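Local coordinates for leucine aminopeptidase 1 (Caenorhabditis elegans, PDB 2HC9), which probably acts as a digestive enzyme, a zinc-dependent aminopeptidase that releases N-terminal amino acids, preferably leucine, from peptides, at residues R208-E211 and L212-A215; E388-K391 and A392-S396; I441-H444 and I445-E449. The protein carries 1 engineered substitution. All coordinates share one frame; numbering follows the deposited sequence.

Overall arrangement
All three interactions are local turns of chain within the catalytic domain of an M17 aminopeptidase. They follow one another in sequence and do not touch. Interaction 1 opens the short helix 210-215, interaction 2 lies in the second half of helix 383-396, and interaction 3 ends helix 433-442. The centres of interactions 1 and 2 lie about 38 Å apart. Interaction 3 is centred about 23 Å from interaction 1 and about 24 Å from interaction 2. Interaction 3 comes nearest the active site, through Ile441, whose side chain is about 4 Å from that of Arg338, a predicted active-site residue, and about 11 Å from a zinc ion. Interactions 1 and 2 lie away from the annotated sites.

Interaction 1 of 3, residues R208-E211 and L212-A215; sequences RGEE and LLKA
The last torsion of Lys214 (chi4 73°) curls its ammonium back over the helix turn toward Glu210, whose own chain, with CG beside the backbone N, folds again at its second torsion (chi2 -61°). The lysine bend brings Lys214 NZ within 3.5 Å of Glu210 CB; the glutamate bend sets OE1 at a water. The charged ends do not meet directly, NZ and Glu210 OE1 staying 5.0 Å apart, but that water joins them, donating to Glu210 OE1 and accepting from Lys214 NZ at 3.3 Å. The second oxygen, Glu210 OE2, is hydrogen-bonded to Tyr221 of helix 218-224. Alongside, Leu213 points the same way as Glu210, its CD2 lying 3.6 Å from Glu210 OE1, and it also packs on Tyr221 and His222. Glu211 reaches back instead, and its OE1 takes the backbone N of Arg208 at 3.0 Å, the donor arriving from above the carboxylate plane. Leu212 is the buried member. Its CB rests 3.3 Å from Gly209 O and its CD1 4.0 Å from Gly209 N, and the isobutyl group continues onto Phe217, Ile220, Tyr221 and Pro231. With an alanine here the branched end is gone, which would probably open a gap between helix 210-215 and helix 218-224 and leave Ile220 and Phe217 with less apolar contact. Gly209 turns the chain with a positive phi, and the hydrogen bond from Leu212 N to Gly209 O is the i to i+3 bond of the entry; those from Lys214 N to Glu210 O (3.0 Å, N-H...O 173°) and Ala215 N to Glu211 O are alpha-helical. This is a strand-to-helix junction: strand 203-208, in the mixed sheet of the catalytic domain, passes through a glycine turn into the first turn of a short surface helix.

Interaction 2 of 3, residues E388-K391 and A392-S396; sequences EIIK and AGKAS
Ala392 bonds back through its N to Glu388 O, and its CB lies 3.5 Å from that same oxygen, while the methyl also touches Leu475 and Leu479 of helix 473-480. Gly393 follows with N to Ile389 O at 2.8 Å. Lys394 N goes to Ile390 O. With CG beside the backbone N (chi1 -74°), the Lys394 chain runs past Ile390 O, its CG at 3.6 Å, and its CE passes Ile390 CG2 at 4.3 Å. Its ammonium then leaves for the backbone oxygens of Arg83 and Asn85. Ala395 N bonds to Lys391 O, and its CB packs at 3.6 Å on that carbonyl. Ser396 ends the helix: its OG donates to Ala392 O at 2.7 Å, from the face of the carbonyl opposite to that used by Ser396 N. Helix 383-396 is the helix of a beta-alpha-beta unit between strands 376-380 and 400-402, with Ile389 and Ile390 touching Val400 and Pro402. Across the two halves the contact is mainly ordinary alpha-helical i to i+4 bonding; the serine bonds close the last turn, and a hydrogen bond between Thr478 OG1 and Ala392 O, with the Ala392 packing, ties it to helix 473-480.

Interaction 3 of 3, residues I441-H444 and I445-E449; sequences IGAH and IGFGE
Gly442 O collects both cross-segment backbone hydrogen bonds, from Ile445 N at 3.0 Å and Phe447 N at 2.7 Å, the two donors reaching it from opposite faces of its carbonyl plane. The Ile445 bond closes a type I beta turn from Gly442 to Ile445. The Phe447 bond is the 6→1 bond of a Schellman-like helix C-terminus, in which the 5→2 link between Ala443 O and Gly446 N is replaced by a water, donating to Ala443 O and accepting from Gly446 N at 2.8 Å. Gly446, with positive phi, occupies the place where true Schellman motifs favour glycine. A further hydrogen bond ties His444 ND1 to Ser324.

The aromatic contacts centre on Phe447, whose CG lies beside its backbone N (chi1 -54°), folding the ring back over the end of the helix. Ala443 CA lies over one ring face in a CH-pi contact, 4.0 Å from the Phe447 centroid and 28° off the ring normal, and Ala443 CB touches Phe447 CZ at 3.8 Å. Gly442 belongs to the same packing, because a CB there would come tight against Phe447 CD1. Beyond the segments, Phe411 meets the Phe447 ring edge-to-face.

Among the aliphatic side chains, Ile445 turns CG1 between its backbone N and carbonyl carbon (chi1 55°), placing it 3.6 Å from Gly442 O, and also packs on Val345 and Trp453. Ile441 lies against Leu341 and His455.

Chemically, Gly442 O is held by two donors and Ala443 O by the bridging water, while the Phe447 ring packs on Ala443 CA and CB and close to Gly442. Polar and apolar contacts together thus fix a turn that begins at Gly442, directly after Ile441, whose side chain touches Arg338, a predicted active-site residue.

Interaction 1 of 3, residues R208-E211 and L212-A215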
loop_
_atom_site.group_PDB
_atom_site.type_symbol
_atom_site.label_atom_id
_atom_site.label_comp_id
_atom_site.label_asym_id
_atom_site.label_seq_id
_atom_site.Cartn_x
_atom_site.Cartn_y
_atom_site.Cartn_z
ATOM N N ARG A 208 -18.437 31.187 -20.175
ATOM C CA ARG A 208 -17.519 31.182 -19.038
ATOM C C ARG A 208 -18.289 31.166 -17.714
ATOM O O ARG A 208 -19.314 31.815 -17.619
ATOM C CB ARG A 208 -16.675 32.446 -19.152
ATOM C CG ARG A 208 -15.557 32.498 -18.234
ATOM C CD ARG A 208 -14.529 33.488 -18.730
ATOM N NE ARG A 208 -13.580 33.689 -17.650
ATOM C CZ ARG A 208 -13.695 34.639 -16.734
ATOM N NH1 ARG A 208 -14.707 35.502 -16.808
ATOM N NH2 ARG A 208 -12.791 34.743 -15.769
ATOM N N GLY A 209 -17.802 30.427 -16.705
ATOM C CA GLY A 209 -18.337 30.537 -15.337
ATOM C C GLY A 209 -19.803 30.142 -15.285
ATOM O O GLY A 209 -20.201 29.100 -15.861
ATOM N N GLU A 210 -20.623 30.996 -14.662
ATOM C CA GLU A 210 -22.053 30.697 -14.505
ATOM C C GLU A 210 -22.811 30.618 -15.830
ATOM O O GLU A 210 -23.862 29.980 -15.888
ATOM C CB GLU A 210 -22.744 31.685 -13.547
ATOM C CG GLU A 210 -22.149 31.695 -12.139
ATOM C CD GLU A 210 -22.276 30.352 -11.460
ATOM O OE1 GLU A 210 -23.424 29.871 -11.337
ATOM O OE2 GLU A 210 -21.233 29.783 -11.053
ATOM N N GLU A 211 -22.272 31.239 -16.887
ATOM C CA GLU A 211 -22.904 31.132 -18.211
ATOM C C GLU A 211 -22.913 29.692 -18.686
ATOM O O GLU A 211 -23.831 29.284 -19.369
ATOM C CB GLU A 211 -22.198 31.999 -19.278
ATOM C CG GLU A 211 -21.987 33.464 -18.903
ATOM C CD GLU A 211 -20.769 34.103 -19.604
ATOM O OE1 GLU A 211 -20.204 33.540 -20.599
ATOM O OE2 GLU A 211 -20.347 35.181 -19.125
ATOM N N LEU A 212 -21.895 28.916 -18.310
ATOM C CA LEU A 212 -21.869 27.479 -18.653
ATOM C C LEU A 212 -23.000 26.694 -17.983
ATOM O O LEU A 212 -23.676 25.875 -18.636
ATOM C CB LEU A 212 -20.519 26.839 -18.301
ATOM C CG LEU A 212 -19.303 27.239 -19.131
ATOM C CD1 LEU A 212 -18.037 26.777 -18.412
ATOM C CD2 LEU A 212 -19.349 26.609 -20.510
ATOM N N LEU A 213 -23.175 26.928 -16.684
ATOM C CA LEU A 213 -24.264 26.329 -15.923
ATOM C C LEU A 213 -25.604 26.661 -16.564
ATOM O O LEU A 213 -26.418 25.756 -16.812
ATOM C CB LEU A 213 -24.253 26.829 -14.470
ATOM C CG LEU A 213 -25.386 26.281 -13.569
ATOM C CD1 LEU A 213 -25.349 24.767 -13.488
ATOM C CD2 LEU A 213 -25.266 26.877 -12.169
ATOM N N LYS A 214 -25.843 27.956 -16.804
ATOM C CA LYS A 214 -27.117 28.401 -17.398
ATOM C C LYS A 214 -27.360 27.819 -18.769
ATOM O O LYS A 214 -28.503 27.534 -19.106
ATOM C CB LYS A 214 -27.226 29.917 -17.446
ATOM C CG LYS A 214 -27.159 30.548 -16.070
ATOM C CD LYS A 214 -27.493 32.041 -16.146
ATOM C CE LYS A 214 -27.368 32.710 -14.791
ATOM N NZ LYS A 214 -25.943 32.862 -14.412
ATOM N N ALA A 215 -26.296 27.642 -19.559
ATOM C CA ALA A 215 -26.412 27.110 -20.927
ATOM C C ALA A 215 -26.489 25.577 -21.001
ATOM O O ALA A 215 -26.658 25.004 -22.094
ATOM C CB ALA A 215 -25.246 27.619 -21.819
HETATM O O HOH W 1 -25.609 31.067 -11.683
#

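Interaction 2 of 3, residues E388-K391 and A392-S396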
loop_
_atom_site.group_PDB
_atom_site.type_symbol
_atom_site.label_atom_id
_atom_site.label_comp_id
_atom_site.label_asym_id
_atom_site.label_seq_id
_atom_site.Cartn_x
_atom_site.Cartn_y
_atom_site.Cartn_z
ATOM N N GLU A 388 -6.779 6.001 -41.939
ATOM C CA GLU A 388 -6.239 7.269 -42.421
ATOM C C GLU A 388 -5.418 7.997 -41.336
ATOM O O GLU A 388 -4.410 8.625 -41.646
ATOM C CB GLU A 388 -7.373 8.161 -42.890
ATOM C CG GLU A 388 -6.895 9.357 -43.659
ATOM C CD GLU A 388 -8.033 10.266 -44.056
ATOM O OE1 GLU A 388 -9.204 9.880 -43.816
ATOM O OE2 GLU A 388 -7.749 11.347 -44.616
ATOM N N ILE A 389 -5.865 7.945 -40.084
ATOM C CA ILE A 389 -5.129 8.637 -39.002
ATOM C C ILE A 389 -3.865 7.867 -38.648
ATOM O O ILE A 389 -2.862 8.458 -38.273
ATOM C CB ILE A 389 -6.022 8.958 -37.769
ATOM C CG1 ILE A 389 -5.419 10.135 -36.965
ATOM C CG2 ILE A 389 -6.336 7.673 -36.921
ATOM C CD1 ILE A 389 -6.349 10.717 -35.896
ATOM N N ILE A 390 -3.884 6.543 -38.822
ATOM C CA ILE A 390 -2.658 5.770 -38.574
ATOM C C ILE A 390 -1.612 6.158 -39.623
ATOM O O ILE A 390 -0.420 6.388 -39.316
ATOM C CB ILE A 390 -2.942 4.237 -38.562
ATOM C CG1 ILE A 390 -3.678 3.862 -37.272
ATOM C CG2 ILE A 390 -1.631 3.434 -38.623
ATOM C CD1 ILE A 390 -4.473 2.538 -37.369
ATOM N N LYS A 391 -2.077 6.256 -40.866
ATOM C CA LYS A 391 -1.226 6.700 -41.963
ATOM C C LYS A 391 -0.669 8.130 -41.732
ATOM O O LYS A 391 0.539 8.392 -41.946
ATOM C CB LYS A 391 -2.041 6.635 -43.263
ATOM C CG LYS A 391 -1.339 7.257 -44.453
ATOM C CD LYS A 391 -2.185 7.040 -45.694
ATOM C CE LYS A 391 -1.745 7.931 -46.845
ATOM N NZ LYS A 391 -2.515 7.571 -48.067
ATOM N N ALA A 392 -1.545 9.031 -41.294
ATOM C CA ALA A 392 -1.142 10.393 -40.896
ATOM C C ALA A 392 -0.120 10.401 -39.757
ATOM O O ALA A 392 0.805 11.217 -39.773
ATOM C CB ALA A 392 -2.367 11.238 -40.527
ATOM N N GLY A 393 -0.277 9.501 -38.776
ATOM C CA GLY A 393 0.711 9.363 -37.683
ATOM C C GLY A 393 2.087 8.989 -38.204
ATOM O O GLY A 393 3.100 9.524 -37.735
ATOM N N LYS A 394 2.121 8.069 -39.164
ATOM C CA LYS A 394 3.373 7.612 -39.753
ATOM C C LYS A 394 4.035 8.744 -40.544
ATOM O O LYS A 394 5.240 8.952 -40.435
ATOM C CB LYS A 394 3.165 6.377 -40.639
ATOM C CG LYS A 394 2.920 5.081 -39.819
ATOM C CD LYS A 394 2.960 3.871 -40.749
ATOM C CE LYS A 394 2.273 2.636 -40.157
ATOM N NZ LYS A 394 2.999 2.141 -38.988
ATOM N N ALA A 395 3.227 9.489 -41.300
ATOM C CA ALA A 395 3.767 10.554 -42.155
ATOM C C ALA A 395 4.210 11.775 -41.355
ATOM O O ALA A 395 5.077 12.508 -41.808
ATOM C CB ALA A 395 2.754 10.953 -43.227
ATOM N N SER A 396 3.600 11.999 -40.186
ATOM C CA SER A 396 3.863 13.205 -39.364
ATOM C C SER A 396 4.894 12.950 -38.282
ATOM O O SER A 396 5.485 13.900 -37.780
ATOM C CB SER A 396 2.582 13.695 -38.662
ATOM O OG SER A 396 2.025 12.672 -37.828
#

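Interaction 3 of 3, residues I441-H444 and I445-E449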
loop_
_atom_site.group_PDB
_atom_site.type_symbol
_atom_site.label_atom_id
_atom_site.label_comp_id
_atom_site.label_asym_id
_atom_site.label_seq_id
_atom_site.Cartn_x
_atom_site.Cartn_y
_atom_site.Cartn_z
ATOM N N ILE A 441 -17.473 9.570 -23.442
ATOM C CA ILE A 441 -17.617 10.732 -24.336
ATOM C C ILE A 441 -18.632 10.426 -25.445
ATOM O O ILE A 441 -19.615 11.176 -25.650
ATOM C CB ILE A 441 -16.251 11.111 -24.981
ATOM C CG1 ILE A 441 -15.223 11.504 -23.904
ATOM C CG2 ILE A 441 -16.438 12.261 -25.980
ATOM C CD1 ILE A 441 -13.772 11.502 -24.412
ATOM N N GLY A 442 -18.411 9.327 -26.154
ATOM C CA GLY A 442 -19.263 8.994 -27.306
ATOM C C GLY A 442 -20.706 8.678 -26.966
ATOM O O GLY A 442 -21.589 8.819 -27.808
ATOM N N ALA A 443 -20.961 8.261 -25.729
ATOM C CA ALA A 443 -22.327 7.945 -25.297
ATOM C C ALA A 443 -23.276 9.149 -25.402
ATOM O O ALA A 443 -24.491 8.994 -25.364
ATOM C CB ALA A 443 -22.313 7.390 -23.842
ATOM N N HIS A 444 -22.718 10.350 -25.522
ATOM C CA HIS A 444 -23.521 11.569 -25.586
ATOM C C HIS A 444 -23.767 12.041 -27.017
ATOM O O HIS A 444 -24.530 12.997 -27.241
ATOM C CB HIS A 444 -22.864 12.651 -24.714
ATOM C CG HIS A 444 -22.882 12.272 -23.262
ATOM N ND1 HIS A 444 -23.970 12.518 -22.453
ATOM C CD2 HIS A 444 -22.046 11.487 -22.542
ATOM C CE1 HIS A 444 -23.768 11.966 -21.268
ATOM N NE2 HIS A 444 -22.609 11.328 -21.295
ATOM N N ILE A 445 -23.160 11.332 -27.972
ATOM C CA ILE A 445 -23.471 11.498 -29.404
ATOM C C ILE A 445 -23.744 10.164 -30.134
ATOM O O ILE A 445 -23.357 9.992 -31.288
ATOM C CB ILE A 445 -22.350 12.315 -30.127
ATOM C CG1 ILE A 445 -20.958 11.680 -29.913
ATOM C CG2 ILE A 445 -22.360 13.799 -29.665
ATOM C CD1 ILE A 445 -19.995 11.977 -31.103
ATOM N N GLY A 446 -24.405 9.218 -29.456
ATOM C CA GLY A 446 -24.780 7.948 -30.081
ATOM C C GLY A 446 -23.590 7.201 -30.633
ATOM O O GLY A 446 -23.692 6.513 -31.656
ATOM N N PHE A 447 -22.447 7.367 -29.972
ATOM C CA PHE A 447 -21.188 6.731 -30.376
ATOM C C PHE A 447 -20.775 7.086 -31.810
ATOM O O PHE A 447 -20.086 6.312 -32.469
ATOM C CB PHE A 447 -21.215 5.215 -30.129
ATOM C CG PHE A 447 -21.572 4.860 -28.715
ATOM C CD1 PHE A 447 -20.651 5.075 -27.681
ATOM C CD2 PHE A 447 -22.829 4.333 -28.409
ATOM C CE1 PHE A 447 -21.008 4.776 -26.325
ATOM C CE2 PHE A 447 -23.184 4.033 -27.065
ATOM C CZ PHE A 447 -22.266 4.255 -26.041
ATOM N N GLY A 448 -21.197 8.268 -32.277
ATOM C CA GLY A 448 -20.798 8.742 -33.618
ATOM C C GLY A 448 -21.823 8.426 -34.705
ATOM O O GLY A 448 -21.567 8.667 -35.887
ATOM N N GLU A 449 -22.964 7.849 -34.325
ATOM C CA GLU A 449 -23.957 7.373 -35.322
ATOM C C GLU A 449 -24.283 8.495 -36.323
ATOM O O GLU A 449 -24.556 9.636 -35.928
ATOM C CB GLU A 449 -25.259 6.923 -34.629
ATOM C CG GLU A 449 -25.912 8.027 -33.789
ATOM C CD GLU A 449 -27.271 7.655 -33.178
ATOM O OE1 GLU A 449 -27.828 6.590 -33.533
ATOM O OE2 GLU A 449 -27.778 8.443 -32.337
HETATM O O HOH W 2 -26.173 9.608 -27.299
#